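Local coordinates for periplasmic binding protein (Pseudomonas aeruginosa, PDB 2R79), which binds heme in the periplasm through an axial tyrosine on the iron and probably delivers it to an inner-membrane importer, at residues 14-19 and 102-107; 64-69 and 88-93. All coordinates share one frame; numbering follows the deposited sequence.

Interaction 1 (14-19 and 102-107); sequences EWVVAL and KKLGDW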
loop_
_atom_site.group_PDB
_atom_site.type_symbol
_atom_site.label_atom_id
_atom_site.label_comp_id
_atom_site.label_asym_id
_atom_site.label_seq_id
_atom_site.Cartn_x
_atom_site.Cartn_y
_atom_site.Cartn_z
ATOM N N GLU A 14 22.818 16.073 1.057
ATOM C CA GLU A 14 23.038 14.665 0.758
ATOM C C GLU A 14 24.491 14.305 1.021
ATOM O O GLU A 14 24.782 13.231 1.540
ATOM C CB GLU A 14 22.716 14.350 -0.703
ATOM C CG GLU A 14 21.275 14.525 -1.094
ATOM C CD GLU A 14 20.985 13.938 -2.462
ATOM O OE1 GLU A 14 21.089 12.701 -2.609
ATOM O OE2 GLU A 14 20.662 14.711 -3.391
ATOM N N TRP A 15 25.399 15.203 0.647
ATOM C CA TRP A 15 26.823 14.955 0.846
ATOM C C TRP A 15 27.186 14.872 2.318
ATOM O O TRP A 15 27.931 13.985 2.713
ATOM C CB TRP A 15 27.665 16.025 0.146
ATOM C CG TRP A 15 27.877 15.717 -1.295
ATOM C CD1 TRP A 15 27.578 16.519 -2.360
ATOM C CD2 TRP A 15 28.413 14.506 -1.844
ATOM N NE1 TRP A 15 27.891 15.881 -3.536
ATOM C CE2 TRP A 15 28.405 14.646 -3.250
ATOM C CE3 TRP A 15 28.898 13.315 -1.283
ATOM C CZ2 TRP A 15 28.866 13.640 -4.108
ATOM C CZ3 TRP A 15 29.357 12.313 -2.134
ATOM C CH2 TRP A 15 29.337 12.484 -3.533
ATOM N N VAL A 16 26.657 15.786 3.126
ATOM C CA VAL A 16 26.927 15.770 4.558
ATOM C C VAL A 16 26.517 14.407 5.108
ATOM O O VAL A 16 27.274 13.764 5.840
ATOM C CB VAL A 16 26.138 16.877 5.298
ATOM C CG1 VAL A 16 26.233 16.671 6.801
ATOM C CG2 VAL A 16 26.693 18.248 4.930
ATOM N N VAL A 17 25.320 13.961 4.749
ATOM C CA VAL A 17 24.843 12.665 5.205
ATOM C C VAL A 17 25.749 11.551 4.679
ATOM O O VAL A 17 26.164 10.664 5.427
ATOM C CB VAL A 17 23.399 12.399 4.730
ATOM C CG1 VAL A 17 23.027 10.950 4.985
ATOM C CG2 VAL A 17 22.430 13.312 5.468
ATOM N N ALA A 18 26.054 11.605 3.386
ATOM C CA ALA A 18 26.902 10.606 2.746
ATOM C C ALA A 18 28.250 10.456 3.438
ATOM O O ALA A 18 28.778 9.353 3.535
ATOM C CB ALA A 18 27.111 10.964 1.277
ATOM N N LEU A 19 28.806 11.567 3.911
ATOM C CA LEU A 19 30.102 11.552 4.589
ATOM C C LEU A 19 29.978 11.187 6.071
ATOM O O LEU A 19 30.971 11.185 6.802
ATOM C CB LEU A 19 30.781 12.920 4.456
ATOM C CG LEU A 19 31.059 13.404 3.031
ATOM C CD1 LEU A 19 31.643 14.814 3.061
ATOM C CD2 LEU A 19 32.004 12.437 2.346
ATOM N N LYS A 102 36.197 18.390 -0.443
ATOM C CA LYS A 102 37.406 18.693 0.309
ATOM C C LYS A 102 37.045 19.468 1.570
ATOM O O LYS A 102 37.474 19.118 2.667
ATOM C CB LYS A 102 38.360 19.522 -0.555
ATOM C CG LYS A 102 39.576 20.068 0.179
ATOM C CD LYS A 102 40.487 18.953 0.668
ATOM C CE LYS A 102 41.716 19.517 1.376
ATOM N NZ LYS A 102 42.616 18.440 1.878
ATOM N N LYS A 103 36.248 20.518 1.411
ATOM C CA LYS A 103 35.841 21.336 2.546
ATOM C C LYS A 103 34.951 20.577 3.528
ATOM O O LYS A 103 35.221 20.564 4.727
ATOM C CB LYS A 103 35.115 22.589 2.062
ATOM C CG LYS A 103 35.960 23.483 1.182
ATOM C CD LYS A 103 35.205 24.742 0.778
ATOM C CE LYS A 103 36.073 25.624 -0.105
ATOM N NZ LYS A 103 35.412 26.922 -0.416
ATOM N N LEU A 104 33.891 19.952 3.020
ATOM C CA LEU A 104 32.980 19.200 3.878
ATOM C C LEU A 104 33.755 18.172 4.679
ATOM O O LEU A 104 33.526 17.999 5.874
ATOM C CB LEU A 104 31.906 18.500 3.048
ATOM C CG LEU A 104 30.915 19.407 2.320
ATOM C CD1 LEU A 104 29.906 18.552 1.568
ATOM C CD2 LEU A 104 30.209 20.312 3.323
ATOM N N GLY A 105 34.681 17.493 4.014
ATOM C CA GLY A 105 35.481 16.495 4.693
ATOM C C GLY A 105 36.226 17.099 5.869
ATOM O O GLY A 105 36.235 16.532 6.960
ATOM N N ASP A 106 36.838 18.260 5.652
ATOM C CA ASP A 106 37.593 18.921 6.705
ATOM C C ASP A 106 36.732 19.401 7.866
ATOM O O ASP A 106 37.061 19.140 9.021
ATOM C CB ASP A 106 38.396 20.099 6.142
ATOM C CG ASP A 106 39.570 19.653 5.277
ATOM O OD1 ASP A 106 40.038 18.504 5.439
ATOM O OD2 ASP A 106 40.035 20.462 4.442
ATOM N N TRP A 107 35.643 20.103 7.577
ATOM C CA TRP A 107 34.786 20.593 8.653
ATOM C C TRP A 107 34.093 19.455 9.401
ATOM O O TRP A 107 33.609 19.644 10.516
ATOM C CB TRP A 107 33.726 21.563 8.121
ATOM C CG TRP A 107 34.270 22.709 7.327
ATOM C CD1 TRP A 107 35.447 23.370 7.538
ATOM C CD2 TRP A 107 33.654 23.338 6.195
ATOM N NE1 TRP A 107 35.606 24.368 6.604
ATOM C CE2 TRP A 107 34.521 24.370 5.767
ATOM C CE3 TRP A 107 32.455 23.129 5.498
ATOM C CZ2 TRP A 107 34.226 25.193 4.669
ATOM C CZ3 TRP A 107 32.161 23.951 4.403
ATOM C CH2 TRP A 107 33.047 24.968 4.002
#
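Leu104 reaches out from helix 94-108 and lodges against Trp15, Val16 and Leu19 of segment 14-19. From its root outward, it meets one partner after another. Its CB is met by Leu19 CD1 at 3.7 Å. CG stands anti to the carbonyl carbon (chi1 -66°), and with chi2 near 180° the chain runs straight on through CD1, which carries that methyl deep enough to meet Trp15 at its root: Leu104 CD1 lies 3.7 Å from Trp15 CB. The other branch, CD2, turns to Val16, where it comes within 4.4 Å of Val16 CG2, a looser touch.

Leu19 comes from the other direction. Its side chain crosses that of Leu104 at about a right angle, and a single methyl, CD1, does the touching. Besides meeting Leu104, Leu19 CD1 lies 4.2 Å from Gly105 N, close to the helix backbone. The indole of Trp15 leads away from Leu104, to Leu97 and Leu101 on the same long helix and Ala117 on helix 111-135. Leu104 also rests on Trp5 of strand 5-7, which ties helix 94-108 to the N-terminal parallel sheet.

The backbones stay well apart, 7.0 Å between Val16 CA and Leu104 CA, and the side chains fill the interval. No hydrogen bond or salt bridge crosses the contact; apart from the backbone N of Gly105, the touching groups are methyl and methylene carbons, all from buried residues. The polar ends nearby look outward instead: Trp15 NE1 is hydrogen-bonded to Leu244 O, and Glu14 OE1 forms a salt bridge with Arg247, both outside the contact. Cohesion between the two segments therefore rests on shape and the exclusion of water.

Interaction 2 (64-69 and 88-93); sequences IGTEEM and LSAKPD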
loop_
_atom_site.group_PDB
_atom_site.type_symbol
_atom_site.label_atom_id
_atom_site.label_comp_id
_atom_site.label_asym_id
_atom_site.label_seq_id
_atom_site.Cartn_x
_atom_site.Cartn_y
_atom_site.Cartn_z
ATOM N N ILE A 64 25.810 26.219 5.752
ATOM C CA ILE A 64 26.423 25.973 4.458
ATOM C C ILE A 64 25.397 26.115 3.340
ATOM O O ILE A 64 24.213 25.821 3.516
ATOM C CB ILE A 64 27.068 24.557 4.382
ATOM C CG1 ILE A 64 25.997 23.472 4.499
ATOM C CG2 ILE A 64 28.088 24.384 5.504
ATOM C CD1 ILE A 64 26.541 22.066 4.319
ATOM N N GLY A 65 25.867 26.582 2.190
ATOM C CA GLY A 65 25.004 26.758 1.038
ATOM C C GLY A 65 25.855 27.101 -0.165
ATOM O O GLY A 65 27.079 27.183 -0.055
ATOM N N THR A 66 25.219 27.298 -1.316
ATOM C CA THR A 66 25.955 27.647 -2.521
ATOM C C THR A 66 25.667 29.099 -2.884
ATOM O O THR A 66 25.176 29.868 -2.057
ATOM C CB THR A 66 25.555 26.749 -3.713
ATOM O OG1 THR A 66 24.192 27.008 -4.073
ATOM C CG2 THR A 66 25.712 25.279 -3.355
ATOM N N GLU A 67 25.980 29.466 -4.123
ATOM C CA GLU A 67 25.746 30.822 -4.607
ATOM C C GLU A 67 24.254 31.119 -4.614
ATOM O O GLU A 67 23.840 32.245 -4.347
ATOM C CB GLU A 67 26.280 30.985 -6.034
ATOM C CG GLU A 67 27.758 30.714 -6.200
ATOM C CD GLU A 67 28.142 29.305 -5.799
ATOM O OE1 GLU A 67 27.526 28.348 -6.317
ATOM O OE2 GLU A 67 29.067 29.161 -4.967
ATOM N N GLU A 68 23.452 30.105 -4.930
ATOM C CA GLU A 68 22.002 30.267 -4.990
ATOM C C GLU A 68 21.317 30.385 -3.631
ATOM O O GLU A 68 20.090 30.409 -3.550
ATOM C CB GLU A 68 21.373 29.131 -5.814
ATOM C CG GLU A 68 21.831 27.733 -5.456
ATOM C CD GLU A 68 21.548 26.726 -6.564
ATOM O OE1 GLU A 68 21.974 26.980 -7.713
ATOM O OE2 GLU A 68 20.912 25.680 -6.290
ATOM N N MET A 69 22.109 30.464 -2.566
ATOM C CA MET A 69 21.557 30.615 -1.224
ATOM C C MET A 69 21.411 32.106 -0.938
ATOM O O MET A 69 22.324 32.887 -1.212
ATOM C CB MET A 69 22.478 29.978 -0.177
ATOM C CG MET A 69 22.154 30.388 1.257
ATOM S SD MET A 69 23.156 29.541 2.498
ATOM C CE MET A 69 24.782 30.265 2.206
ATOM N N LEU A 88 29.704 27.098 -0.591
ATOM C CA LEU A 88 30.336 26.122 -1.460
ATOM C C LEU A 88 29.928 26.447 -2.885
ATOM O O LEU A 88 29.203 27.413 -3.116
ATOM C CB LEU A 88 29.920 24.699 -1.080
ATOM C CG LEU A 88 30.685 24.150 0.128
ATOM C CD1 LEU A 88 30.362 24.972 1.362
ATOM C CD2 LEU A 88 30.317 22.702 0.351
ATOM N N SER A 89 30.390 25.644 -3.836
ATOM C CA SER A 89 30.094 25.885 -5.242
ATOM C C SER A 89 28.982 25.022 -5.829
ATOM O O SER A 89 28.946 23.807 -5.626
ATOM C CB SER A 89 31.366 25.698 -6.067
ATOM O OG SER A 89 31.105 25.872 -7.447
ATOM N N ALA A 90 28.083 25.659 -6.571
ATOM C CA ALA A 90 26.979 24.951 -7.212
ATOM C C ALA A 90 27.304 24.697 -8.679
ATOM O O ALA A 90 26.506 24.121 -9.409
ATOM C CB ALA A 90 25.695 25.761 -7.097
ATOM N N LYS A 91 28.484 25.122 -9.110
ATOM C CA LYS A 91 28.882 24.933 -10.499
ATOM C C LYS A 91 28.850 23.465 -10.919
ATOM O O LYS A 91 29.297 22.584 -10.187
ATOM C CB LYS A 91 30.269 25.533 -10.735
ATOM C CG LYS A 91 30.281 27.041 -10.564
ATOM C CD LYS A 91 31.659 27.627 -10.807
ATOM C CE LYS A 91 31.667 29.133 -10.557
ATOM N NZ LYS A 91 33.039 29.713 -10.688
ATOM N N PRO A 92 28.309 23.194 -12.115
ATOM C CA PRO A 92 28.158 21.873 -12.734
ATOM C C PRO A 92 29.441 21.239 -13.258
ATOM O O PRO A 92 29.554 20.999 -14.460
ATOM C CB PRO A 92 27.180 22.131 -13.883
ATOM C CG PRO A 92 26.528 23.446 -13.540
ATOM C CD PRO A 92 27.657 24.222 -12.942
ATOM N N ASP A 93 30.405 20.973 -12.382
ATOM C CA ASP A 93 31.647 20.328 -12.812
ATOM C C ASP A 93 32.379 19.629 -11.668
ATOM O O ASP A 93 32.248 20.013 -10.509
ATOM C CB ASP A 93 32.585 21.331 -13.490
ATOM C CG ASP A 93 33.092 22.388 -12.541
ATOM O OD1 ASP A 93 32.322 23.308 -12.201
ATOM O OD2 ASP A 93 34.266 22.290 -12.131
#
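The loops that follow neighbouring parallel strands 62-65 and 85-87 meet here, at the end of the N-terminal sheet on the heme side. The sheet pairing runs one bond beyond strand 85-87: Leu88 N donates to Gly65 O at 2.7 Å, and Thr66 CA makes a CA-H...O contact with Leu88 O at 3.3 Å. Beyond this, Glu67 takes over. Its chain, bent at chi2 (60°), folds back so that the carboxyl group reaches the opposite loop. OE1 accepts from Ala90 N at 2.8 Å through its syn lone pair. Ala90 CB points at the 64-69 turn, 3.3 Å from Glu67 OE1 and 3.5 Å from Thr66 CB, with Glu68 OE1 at 4.0 Å. The other oxygen of Glu68 is engaged outside the two loops: OE2 accepts from Gln47 NE2 and Gly242 N, and the side chain lies about 6 Å from that of Tyr46, the axial ligand of the heme iron, and about 6 Å from the heme. Past the strand ends, one carboxyl group, that of Glu67, takes the amide of Ala90 and so joins the two loops beside the heme pocket.

Both contacts belong to the N-terminal lobe and adjoin each other, their centres 14 Å apart, with interaction 2 nested inside the chain loop that interaction 1 closes. Interaction 1 is buried throughout and apolar in its side chains, holding two helices together; interaction 2 is partly buried, and backbone and carboxyl groups dominate where loops leave the sheet. Apolar side chains join them. Leu88 CD2 packs on Leu104 CD2 at 3.8 Å, Leu88 CD1 touches Trp107 CZ3 at 3.7 Å, and Ile64 CD1 meets Val16 CG2 at 3.9 Å. Segments 64-69 and 88-93 thus continue the helix core; of their polar residues, Glu68 comes near the heme, away from which interaction 1 lies.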